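Local coordinates for protein peroxisomal acyl-CoA oxidase 1A (PDB 2FON) that probably oxidises fatty acyl-CoA thioesters with bound FAD, as peroxisomal acyl-CoA oxidases do in beta-oxidation, at residues 158-171 with 182-194. Numbering follows the deposited sequence.
Sequences ELGHGSNVQGLETT and VIHSPTLTSSKWW. With FAD (flavin-adenine dinucleotide), chain E.
Glu158 meets Lys192 in a salt bridge, OE2 to NZ 2.7 Å, the ammonium sitting on the anti lone pair of the carboxylate oxygen. The syn lone pair of that oxygen takes the backbone N of Thr170, while OE1 accepts from Glu169 N, so one buried carboxylate ties the start of this loop to its end as well as to the lysine. Lys192 NZ also donates to the carbonyls of Gln156 and Tyr208. A glutamine here would probably leave the buried ammonium of Lys192 without its counter-charge and turn an NH2 toward groups that are themselves donors. Next, Leu159 N donates to Ser191 O at 2.8 Å, and its CD2 methyl lies over the indole face of Trp193, 3.7 Å from the centroid of the five-membered ring, a CH-pi contact. Gly160 N then donates to Thr189 O (3.0 Å). From there the chain swings away, in the beta domain of the acyl-CoA dehydrogenase fold, to the FAD pyrophosphate, where Ser163 N donates to O2P; Trp194, at the other segment's end, lays its indole against the flavin. Back at the contact, Glu169 shares its carboxylate between two threonines, one oxygen to each: Thr187 OG1 donates to OE1 from well above the carboxylate plane, Thr189 OG1 to OE2 nearer that plane. Thr170 rests its CG2 3.9 Å from Ile183 CG2. Finally Thr171 and His184 form an antiparallel hydrogen-bonded pair, Thr171 N to His184 O 2.9 Å and His184 N to Thr171 O 2.8 Å, their side chains alongside one another.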
ATOM      1  N   GLU B 158      -8.903 -18.102  15.381  1.00 66.87           N
ATOM      2  CA  GLU B 158      -7.927 -18.931  16.048  1.00 66.30           C
ATOM      3  C   GLU B 158      -6.680 -18.872  15.174  1.00 66.98           C
ATOM      4  O   GLU B 158      -6.763 -18.320  14.086  1.00 66.79           O
ATOM      5  CB  GLU B 158      -8.444 -20.350  16.211  1.00 65.57           C
ATOM      6  CG  GLU B 158      -9.806 -20.382  16.853  1.00 66.23           C
ATOM      7  CD  GLU B 158     -10.361 -21.760  17.206  1.00 67.66           C
ATOM      8  OE1 GLU B 158      -9.983 -22.799  16.606  1.00 70.09           O
ATOM      9  OE2 GLU B 158     -11.216 -21.790  18.119  1.00 71.03           O
ATOM     10  N   LEU B 159      -5.521 -19.376  15.657  1.00 67.00           N
ATOM     11  CA  LEU B 159      -4.306 -19.385  14.856  1.00 66.49           C
ATOM     12  C   LEU B 159      -4.597 -19.915  13.493  1.00 65.91           C
ATOM     13  O   LEU B 159      -4.140 -19.342  12.510  1.00 65.93           O
ATOM     14  CB  LEU B 159      -3.177 -20.282  15.443  1.00 66.96           C
ATOM     15  CG  LEU B 159      -2.081 -19.453  16.143  1.00 67.31           C
ATOM     16  CD1 LEU B 159      -1.021 -20.311  16.697  1.00 64.01           C
ATOM     17  CD2 LEU B 159      -1.501 -18.367  15.190  1.00 67.72           C
ATOM     18  N   GLY B 160      -5.312 -21.037  13.455  1.00 64.73           N
ATOM     19  CA  GLY B 160      -5.503 -21.798  12.244  1.00 64.20           C
ATOM     20  C   GLY B 160      -6.776 -21.543  11.454  1.00 64.20           C
ATOM     21  O   GLY B 160      -6.910 -22.091  10.347  1.00 63.69           O
ATOM     22  N   HIS B 161      -7.710 -20.758  12.032  1.00 64.09           N
ATOM     23  CA  HIS B 161      -8.935 -20.316  11.361  1.00 63.04           C
ATOM     24  C   HIS B 161      -9.398 -18.894  11.600  1.00 64.10           C
ATOM     25  O   HIS B 161      -9.579 -18.460  12.730  1.00 65.47           O
ATOM     26  CB  HIS B 161     -10.037 -21.246  11.697  1.00 62.96           C
ATOM     27  CG  HIS B 161      -9.780 -22.620  11.198  1.00 61.27           C
ATOM     28  ND1 HIS B 161      -9.207 -23.592  11.986  1.00 59.77           N
ATOM     29  CD2 HIS B 161      -9.943 -23.164   9.978  1.00 57.68           C
ATOM     30  CE1 HIS B 161      -9.029 -24.684  11.270  1.00 57.85           C
ATOM     31  NE2 HIS B 161      -9.476 -24.455  10.052  1.00 59.21           N
ATOM     32  N   GLY B 162      -9.630 -18.192  10.501  1.00 64.70           N
ATOM     33  CA  GLY B 162      -9.988 -16.796  10.472  1.00 64.77           C
ATOM     34  C   GLY B 162     -11.252 -16.698   9.638  1.00 66.20           C
ATOM     35  O   GLY B 162     -12.336 -16.593  10.182  1.00 67.92           O
ATOM     36  N   SER B 163     -11.130 -16.781   8.319  1.00 65.75           N
ATOM     37  CA  SER B 163     -12.258 -16.754   7.446  1.00 64.98           C
ATOM     38  C   SER B 163     -13.168 -17.942   7.611  1.00 65.66           C
ATOM     39  O   SER B 163     -14.371 -17.778   7.624  1.00 66.30           O
ATOM     40  CB  SER B 163     -11.769 -16.712   6.023  1.00 65.51           C
ATOM     41  OG  SER B 163     -11.295 -15.412   5.714  1.00 69.24           O
ATOM     42  N   ASN B 164     -12.622 -19.150   7.734  1.00 65.82           N
ATOM     43  CA  ASN B 164     -13.467 -20.321   7.800  1.00 65.02           C
ATOM     44  C   ASN B 164     -13.902 -20.623   9.235  1.00 66.20           C
ATOM     45  O   ASN B 164     -13.328 -21.563   9.903  1.00 65.87           O
ATOM     46  CB  ASN B 164     -12.763 -21.491   7.169  1.00 64.75           C
ATOM     47  CG  ASN B 164     -13.510 -22.803   7.353  1.00 63.49           C
ATOM     48  OD1 ASN B 164     -14.711 -22.838   7.338  1.00 64.34           O
ATOM     49  ND2 ASN B 164     -12.776 -23.886   7.520  1.00 62.13           N
ATOM     50  N   VAL B 165     -14.912 -19.843   9.687  1.00 65.65           N
ATOM     51  CA  VAL B 165     -15.450 -19.906  11.069  1.00 66.01           C
ATOM     52  C   VAL B 165     -15.967 -21.265  11.351  1.00 66.23           C
ATOM     53  O   VAL B 165     -15.826 -21.730  12.450  1.00 67.27           O
ATOM     54  CB  VAL B 165     -16.620 -18.921  11.374  1.00 65.95           C
ATOM     55  CG1 VAL B 165     -16.964 -19.034  12.783  1.00 66.86           C
ATOM     56  CG2 VAL B 165     -16.217 -17.452  11.104  1.00 67.30           C
ATOM     57  N   GLN B 166     -16.548 -21.932  10.357  1.00 67.03           N
ATOM     58  CA  GLN B 166     -17.185 -23.237  10.607  1.00 67.20           C
ATOM     59  C   GLN B 166     -16.169 -24.293  10.972  1.00 67.02           C
ATOM     60  O   GLN B 166     -16.541 -25.374  11.395  1.00 67.99           O
ATOM     61  CB  GLN B 166     -18.045 -23.698   9.435  1.00 67.17           C
ATOM     62  CG  GLN B 166     -19.584 -23.735   9.675  1.00 71.64           C
ATOM     63  CD  GLN B 166     -20.093 -22.939  10.933  1.00 77.01           C
ATOM     64  OE1 GLN B 166     -20.323 -21.707  10.857  1.00 76.53           O
ATOM     65  NE2 GLN B 166     -20.309 -23.667  12.082  1.00 75.37           N
ATOM     66  N   GLY B 167     -14.890 -23.972  10.836  1.00 66.41           N
ATOM     67  CA  GLY B 167     -13.859 -24.951  11.051  1.00 65.34           C
ATOM     68  C   GLY B 167     -13.042 -24.688  12.277  1.00 65.42           C
ATOM     69  O   GLY B 167     -11.974 -25.246  12.380  1.00 65.27           O
ATOM     70  N   LEU B 168     -13.515 -23.836  13.190  1.00 65.46           N
ATOM     71  CA  LEU B 168     -12.781 -23.579  14.445  1.00 66.91           C
ATOM     72  C   LEU B 168     -12.557 -24.876  15.224  1.00 67.08           C
ATOM     73  O   LEU B 168     -13.367 -25.819  15.166  1.00 66.57           O
ATOM     74  CB  LEU B 168     -13.538 -22.640  15.389  1.00 66.72           C
ATOM     75  CG  LEU B 168     -13.847 -21.219  14.930  1.00 71.97           C
ATOM     76  CD1 LEU B 168     -14.910 -20.599  15.811  1.00 74.89           C
ATOM     77  CD2 LEU B 168     -12.638 -20.267  14.789  1.00 73.59           C
ATOM     78  N   GLU B 169     -11.476 -24.909  15.990  1.00 67.29           N
ATOM     79  CA  GLU B 169     -11.138 -26.139  16.704  1.00 67.51           C
ATOM     80  C   GLU B 169     -11.439 -26.077  18.190  1.00 65.52           C
ATOM     81  O   GLU B 169     -11.479 -27.126  18.826  1.00 65.68           O
ATOM     82  CB  GLU B 169      -9.660 -26.529  16.515  1.00 67.46           C
ATOM     83  CG  GLU B 169      -9.145 -26.653  15.103  1.00 68.55           C
ATOM     84  CD  GLU B 169      -7.627 -26.973  15.101  1.00 70.18           C
ATOM     85  OE1 GLU B 169      -7.229 -28.062  15.615  1.00 72.53           O
ATOM     86  OE2 GLU B 169      -6.837 -26.129  14.584  1.00 74.16           O
ATOM     87  N   THR B 170     -11.609 -24.888  18.753  1.00 64.16           N
ATOM     88  CA  THR B 170     -11.926 -24.782  20.185  1.00 63.48           C
ATOM     89  C   THR B 170     -13.219 -25.543  20.464  1.00 63.62           C
ATOM     90  O   THR B 170     -14.179 -25.367  19.714  1.00 63.40           O
ATOM     91  CB  THR B 170     -12.105 -23.320  20.649  1.00 63.14           C
ATOM     92  OG1 THR B 170     -10.947 -22.548  20.307  1.00 62.97           O
ATOM     93  CG2 THR B 170     -12.269 -23.266  22.149  1.00 62.21           C
ATOM     94  N   THR B 171     -13.251 -26.383  21.517  1.00 63.30           N
ATOM     95  CA  THR B 171     -14.482 -27.105  21.872  1.00 63.18           C
ATOM     96  C   THR B 171     -15.128 -26.737  23.205  1.00 63.09           C
ATOM     97  O   THR B 171     -14.465 -26.400  24.175  1.00 62.77           O
ATOM     98  CB  THR B 171     -14.329 -28.662  21.840  1.00 63.69           C
ATOM     99  OG1 THR B 171     -13.342 -29.079  22.797  1.00 66.19           O
ATOM    100  CG2 THR B 171     -13.980 -29.184  20.459  1.00 60.44           C
ATOM    101  N   VAL B 182     -17.292 -27.494  29.496  1.00 63.65           N
ATOM    102  CA  VAL B 182     -15.811 -27.452  29.488  1.00 64.21           C
ATOM    103  C   VAL B 182     -15.296 -26.824  28.180  1.00 64.87           C
ATOM    104  O   VAL B 182     -15.475 -27.410  27.118  1.00 65.89           O
ATOM    105  CB  VAL B 182     -15.176 -28.884  29.565  1.00 64.07           C
ATOM    106  CG1 VAL B 182     -13.703 -28.819  29.853  1.00 61.34           C
ATOM    107  CG2 VAL B 182     -15.871 -29.756  30.624  1.00 63.92           C
ATOM    108  N   ILE B 183     -14.662 -25.657  28.243  1.00 64.71           N
ATOM    109  CA  ILE B 183     -14.045 -25.081  27.068  1.00 65.49           C
ATOM    110  C   ILE B 183     -12.598 -25.591  26.989  1.00 65.62           C
ATOM    111  O   ILE B 183     -11.829 -25.433  27.904  1.00 64.97           O
ATOM    112  CB  ILE B 183     -14.053 -23.498  27.146  1.00 66.82           C
ATOM    113  CG1 ILE B 183     -15.464 -22.954  27.459  1.00 68.34           C
ATOM    114  CG2 ILE B 183     -13.515 -22.846  25.868  1.00 64.26           C
ATOM    115  CD1 ILE B 183     -16.535 -23.398  26.435  1.00 71.47           C
ATOM    116  N   HIS B 184     -12.226 -26.199  25.885  1.00 66.12           N
ATOM    117  CA  HIS B 184     -10.898 -26.699  25.738  1.00 66.69           C
ATOM    118  C   HIS B 184     -10.274 -26.361  24.369  1.00 67.00           C
ATOM    119  O   HIS B 184     -10.974 -26.356  23.339  1.00 67.95           O
ATOM    120  CB  HIS B 184     -10.942 -28.184  25.924  1.00 67.14           C
ATOM    121  CG  HIS B 184      -9.594 -28.827  25.888  1.00 68.85           C
ATOM    122  ND1 HIS B 184      -8.635 -28.589  26.848  1.00 68.75           N
ATOM    123  CD2 HIS B 184      -9.044 -29.694  25.004  1.00 68.52           C
ATOM    124  CE1 HIS B 184      -7.546 -29.273  26.546  1.00 67.89           C
ATOM    125  NE2 HIS B 184      -7.768 -29.956  25.439  1.00 66.95           N
ATOM    126  N   SER B 185      -8.968 -26.064  24.369  1.00 66.19           N
ATOM    127  CA  SER B 185      -8.206 -25.807  23.158  1.00 65.07           C
ATOM    128  C   SER B 185      -7.457 -27.100  22.857  1.00 65.86           C
ATOM    129  O   SER B 185      -6.393 -27.387  23.387  1.00 65.78           O
ATOM    130  CB  SER B 185      -7.259 -24.629  23.349  1.00 64.11           C
ATOM    131  OG  SER B 185      -7.953 -23.468  23.827  1.00 63.46           O
ATOM    132  N   PRO B 186      -7.983 -27.907  21.961  1.00 66.47           N
ATOM    133  CA  PRO B 186      -7.269 -29.177  21.850  1.00 66.23           C
ATOM    134  C   PRO B 186      -5.851 -29.003  21.274  1.00 66.55           C
ATOM    135  O   PRO B 186      -5.022 -29.824  21.520  1.00 66.76           O
ATOM    136  CB  PRO B 186      -8.122 -29.947  20.856  1.00 65.47           C
ATOM    137  CG  PRO B 186      -8.692 -28.781  19.947  1.00 66.46           C
ATOM    138  CD  PRO B 186      -9.062 -27.763  20.972  1.00 66.57           C
ATOM    139  N   THR B 187      -5.578 -27.983  20.460  1.00 66.84           N
ATOM    140  CA  THR B 187      -4.273 -27.937  19.789  1.00 66.35           C
ATOM    141  C   THR B 187      -3.684 -26.539  19.838  1.00 67.02           C
ATOM    142  O   THR B 187      -4.407 -25.562  19.990  1.00 66.31           O
ATOM    143  CB  THR B 187      -4.396 -28.252  18.263  1.00 66.53           C
ATOM    144  OG1 THR B 187      -5.313 -27.303  17.659  1.00 65.08           O
ATOM    145  CG2 THR B 187      -4.833 -29.671  18.002  1.00 61.70           C
ATOM    146  N   LEU B 188      -2.377 -26.449  19.618  1.00 67.63           N
ATOM    147  CA  LEU B 188      -1.733 -25.166  19.414  1.00 68.75           C
ATOM    148  C   LEU B 188      -2.532 -24.233  18.483  1.00 67.98           C
ATOM    149  O   LEU B 188      -2.841 -23.114  18.876  1.00 69.91           O
ATOM    150  CB  LEU B 188      -0.305 -25.355  18.908  1.00 69.33           C
ATOM    151  CG  LEU B 188       0.324 -23.968  18.770  1.00 76.00           C
ATOM    152  CD1 LEU B 188       1.191 -23.505  20.014  1.00 77.61           C
ATOM    153  CD2 LEU B 188       1.113 -23.909  17.475  1.00 79.68           C
ATOM    154  N   THR B 189      -2.935 -24.699  17.312  1.00 66.28           N
ATOM    155  CA  THR B 189      -3.526 -23.832  16.331  1.00 65.80           C
ATOM    156  C   THR B 189      -4.963 -23.441  16.666  1.00 66.98           C
ATOM    157  O   THR B 189      -5.562 -22.552  15.996  1.00 67.45           O
ATOM    158  CB  THR B 189      -3.602 -24.470  14.946  1.00 65.77           C
ATOM    159  OG1 THR B 189      -4.415 -25.632  15.047  1.00 66.97           O
ATOM    160  CG2 THR B 189      -2.229 -24.805  14.370  1.00 60.74           C
ATOM    161  N   SER B 190      -5.542 -24.087  17.675  1.00 66.84           N
ATOM    162  CA  SER B 190      -6.908 -23.765  18.017  1.00 66.53           C
ATOM    163  C   SER B 190      -6.826 -22.621  18.944  1.00 67.13           C
ATOM    164  O   SER B 190      -7.851 -22.044  19.290  1.00 68.89           O
ATOM    165  CB  SER B 190      -7.581 -24.889  18.738  1.00 66.32           C
ATOM    166  OG  SER B 190      -6.974 -25.084  20.019  1.00 69.64           O
ATOM    167  N   SER B 191      -5.626 -22.304  19.411  1.00 66.30           N
ATOM    168  CA  SER B 191      -5.455 -21.101  20.197  1.00 66.55           C
ATOM    169  C   SER B 191      -6.214 -19.893  19.613  1.00 65.86           C
ATOM    170  O   SER B 191      -6.124 -19.642  18.424  1.00 65.33           O
ATOM    171  CB  SER B 191      -3.976 -20.793  20.160  1.00 66.65           C
ATOM    172  OG  SER B 191      -3.352 -21.340  21.263  1.00 68.62           O
ATOM    173  N   LYS B 192      -6.943 -19.129  20.413  1.00 66.58           N
ATOM    174  CA  LYS B 192      -7.496 -17.838  19.878  1.00 67.25           C
ATOM    175  C   LYS B 192      -6.365 -16.836  19.606  1.00 67.21           C
ATOM    176  O   LYS B 192      -5.368 -16.830  20.343  1.00 68.84           O
ATOM    177  CB  LYS B 192      -8.498 -17.205  20.845  1.00 66.50           C
ATOM    178  CG  LYS B 192      -9.709 -18.028  21.112  1.00 67.83           C
ATOM    179  CD  LYS B 192     -10.468 -18.382  19.852  1.00 67.37           C
ATOM    180  CE  LYS B 192     -11.633 -19.279  20.192  1.00 66.73           C
ATOM    181  NZ  LYS B 192     -12.458 -19.595  18.998  1.00 67.28           N
ATOM    182  N   TRP B 193      -6.495 -16.000  18.584  1.00 66.21           N
ATOM    183  CA  TRP B 193      -5.402 -15.165  18.140  1.00 67.11           C
ATOM    184  C   TRP B 193      -6.041 -14.031  17.415  1.00 68.75           C
ATOM    185  O   TRP B 193      -6.843 -14.293  16.535  1.00 69.75           O
ATOM    186  CB  TRP B 193      -4.607 -15.955  17.096  1.00 67.72           C
ATOM    187  CG  TRP B 193      -3.309 -15.378  16.706  1.00 68.02           C
ATOM    188  CD1 TRP B 193      -3.089 -14.490  15.707  1.00 68.92           C
ATOM    189  CD2 TRP B 193      -2.030 -15.646  17.303  1.00 69.66           C
ATOM    190  NE1 TRP B 193      -1.760 -14.169  15.656  1.00 69.98           N
ATOM    191  CE2 TRP B 193      -1.086 -14.871  16.618  1.00 67.88           C
ATOM    192  CE3 TRP B 193      -1.596 -16.455  18.375  1.00 71.29           C
ATOM    193  CZ2 TRP B 193       0.264 -14.878  16.942  1.00 66.61           C
ATOM    194  CZ3 TRP B 193      -0.239 -16.465  18.703  1.00 68.52           C
ATOM    195  CH2 TRP B 193       0.673 -15.676  17.991  1.00 67.30           C
ATOM    196  N   TRP B 194      -5.703 -12.782  17.750  1.00 69.81           N
ATOM    197  CA  TRP B 194      -6.257 -11.534  17.108  1.00 70.96           C
ATOM    198  C   TRP B 194      -7.262 -10.707  17.889  1.00 71.54           C
ATOM    199  O   TRP B 194      -7.252  -9.489  17.705  1.00 72.49           O
ATOM    200  CB  TRP B 194      -6.849 -11.684  15.661  1.00 70.08           C
ATOM    201  CG  TRP B 194      -5.771 -11.752  14.648  1.00 69.78           C
ATOM    202  CD1 TRP B 194      -5.471 -12.797  13.857  1.00 66.11           C
ATOM    203  CD2 TRP B 194      -4.760 -10.748  14.405  1.00 68.72           C
ATOM    204  NE1 TRP B 194      -4.342 -12.512  13.107  1.00 65.81           N
ATOM    205  CE2 TRP B 194      -3.888 -11.263  13.430  1.00 65.86           C
ATOM    206  CE3 TRP B 194      -4.528  -9.474  14.906  1.00 66.28           C
ATOM    207  CZ2 TRP B 194      -2.785 -10.553  12.963  1.00 67.37           C
ATOM    208  CZ3 TRP B 194      -3.432  -8.764  14.444  1.00 66.74           C
ATOM    209  CH2 TRP B 194      -2.567  -9.301  13.488  1.00 66.48           C
TER
HETATM  210  PA  FAD E2000      -7.608 -16.360   5.421  1.00 55.53           P
HETATM  211  O1A FAD E2000      -9.029 -16.736   5.272  1.00 54.87           O
HETATM  212  O2A FAD E2000      -6.767 -17.428   6.066  1.00 53.94           O
HETATM  213  O5B FAD E2000      -7.108 -15.930   3.996  1.00 52.85           O
HETATM  214  C5B FAD E2000      -5.762 -16.143   3.661  1.00 51.78           C
HETATM  215  C4B FAD E2000      -5.628 -15.936   2.142  1.00 50.27           C
HETATM  216  O4B FAD E2000      -6.294 -16.989   1.502  1.00 49.64           O
HETATM  217  C3B FAD E2000      -6.336 -14.663   1.682  1.00 49.52           C
HETATM  218  O3B FAD E2000      -5.630 -14.237   0.582  1.00 47.57           O
HETATM  219  C2B FAD E2000      -7.708 -15.116   1.283  1.00 49.26           C
HETATM  220  O2B FAD E2000      -8.301 -14.403   0.251  1.00 48.35           O
HETATM  221  C1B FAD E2000      -7.362 -16.490   0.742  1.00 52.64           C
HETATM  222  N9A FAD E2000      -8.495 -17.379   0.874  1.00 52.87           N
HETATM  223  C8A FAD E2000      -9.011 -17.892   2.021  1.00 52.88           C
HETATM  224  N7A FAD E2000     -10.085 -18.619   1.691  1.00 52.61           N
HETATM  225  C5A FAD E2000     -10.243 -18.584   0.352  1.00 55.54           C
HETATM  226  C6A FAD E2000     -11.145 -19.196  -0.521  1.00 55.08           C
HETATM  227  N6A FAD E2000     -12.128 -19.990  -0.049  1.00 54.94           N
HETATM  228  N1A FAD E2000     -11.018 -18.967  -1.874  1.00 53.12           N
HETATM  229  C2A FAD E2000     -10.046 -18.136  -2.353  1.00 52.83           C
HETATM  230  N3A FAD E2000      -9.147 -17.558  -1.485  1.00 54.75           N
HETATM  231  C4A FAD E2000      -9.245 -17.785  -0.166  1.00 54.03           C
HETATM  232  N1  FAD E2000     -10.923 -11.759  15.146  1.00 46.01           N
HETATM  233  C2  FAD E2000     -11.786 -11.856  16.228  1.00 46.29           C
HETATM  234  O2  FAD E2000     -12.420 -12.897  16.374  1.00 46.49           O
HETATM  235  N3  FAD E2000     -11.949 -10.795  17.118  1.00 45.14           N
HETATM  236  C4  FAD E2000     -11.225  -9.633  16.918  1.00 45.59           C
HETATM  237  O4  FAD E2000     -11.333  -8.708  17.709  1.00 46.31           O
HETATM  238  C4X FAD E2000     -10.341  -9.521  15.834  1.00 46.17           C
HETATM  239  N5  FAD E2000      -9.575  -8.373  15.630  1.00 46.26           N
HETATM  240  C5X FAD E2000      -8.716  -8.321  14.555  1.00 45.66           C
HETATM  241  C6  FAD E2000      -7.957  -7.195  14.386  1.00 45.11           C
HETATM  242  C7  FAD E2000      -7.058  -7.156  13.357  1.00 45.26           C
HETATM  243  C7M FAD E2000      -6.306  -5.880  13.263  1.00 45.72           C
HETATM  244  C8  FAD E2000      -6.911  -8.233  12.466  1.00 45.94           C
HETATM  245  C8M FAD E2000      -5.966  -8.220  11.287  1.00 45.61           C
HETATM  246  C9  FAD E2000      -7.685  -9.361  12.629  1.00 45.08           C
HETATM  247  C9A FAD E2000      -8.589  -9.404  13.686  1.00 45.76           C
HETATM  248  N10 FAD E2000      -9.360 -10.531  13.911  1.00 45.38           N
HETATM  249  C10 FAD E2000     -10.203 -10.598  14.966  1.00 45.51           C
HETATM  250  C1' FAD E2000      -9.316 -11.732  13.009  1.00 46.82           C
HETATM  251  C2' FAD E2000      -9.992 -11.189  11.742  1.00 49.04           C
HETATM  252  O2' FAD E2000     -11.289 -10.809  12.038  1.00 53.42           O
HETATM  253  C3' FAD E2000     -10.161 -12.120  10.558  1.00 50.62           C
HETATM  254  O3' FAD E2000     -11.074 -13.159  10.819  1.00 53.24           O
HETATM  255  C4' FAD E2000      -8.867 -12.645  10.018  1.00 50.06           C
HETATM  256  O4' FAD E2000      -8.060 -11.537   9.579  1.00 49.95           O
HETATM  257  C5' FAD E2000      -9.300 -13.527   8.886  1.00 50.46           C
HETATM  258  O5' FAD E2000      -8.100 -13.564   8.158  1.00 57.82           O
HETATM  259  P   FAD E2000      -7.338 -14.901   7.813  1.00 53.85           P
HETATM  260  O1P FAD E2000      -5.933 -14.800   8.288  1.00 53.81           O
HETATM  261  O2P FAD E2000      -8.079 -16.152   8.222  1.00 56.30           O
HETATM  262  O3P FAD E2000      -7.506 -14.941   6.211  1.00 57.72           O
HETATM  263  O   HOH W   1     -14.519 -29.125  25.068  1.00 49.56           O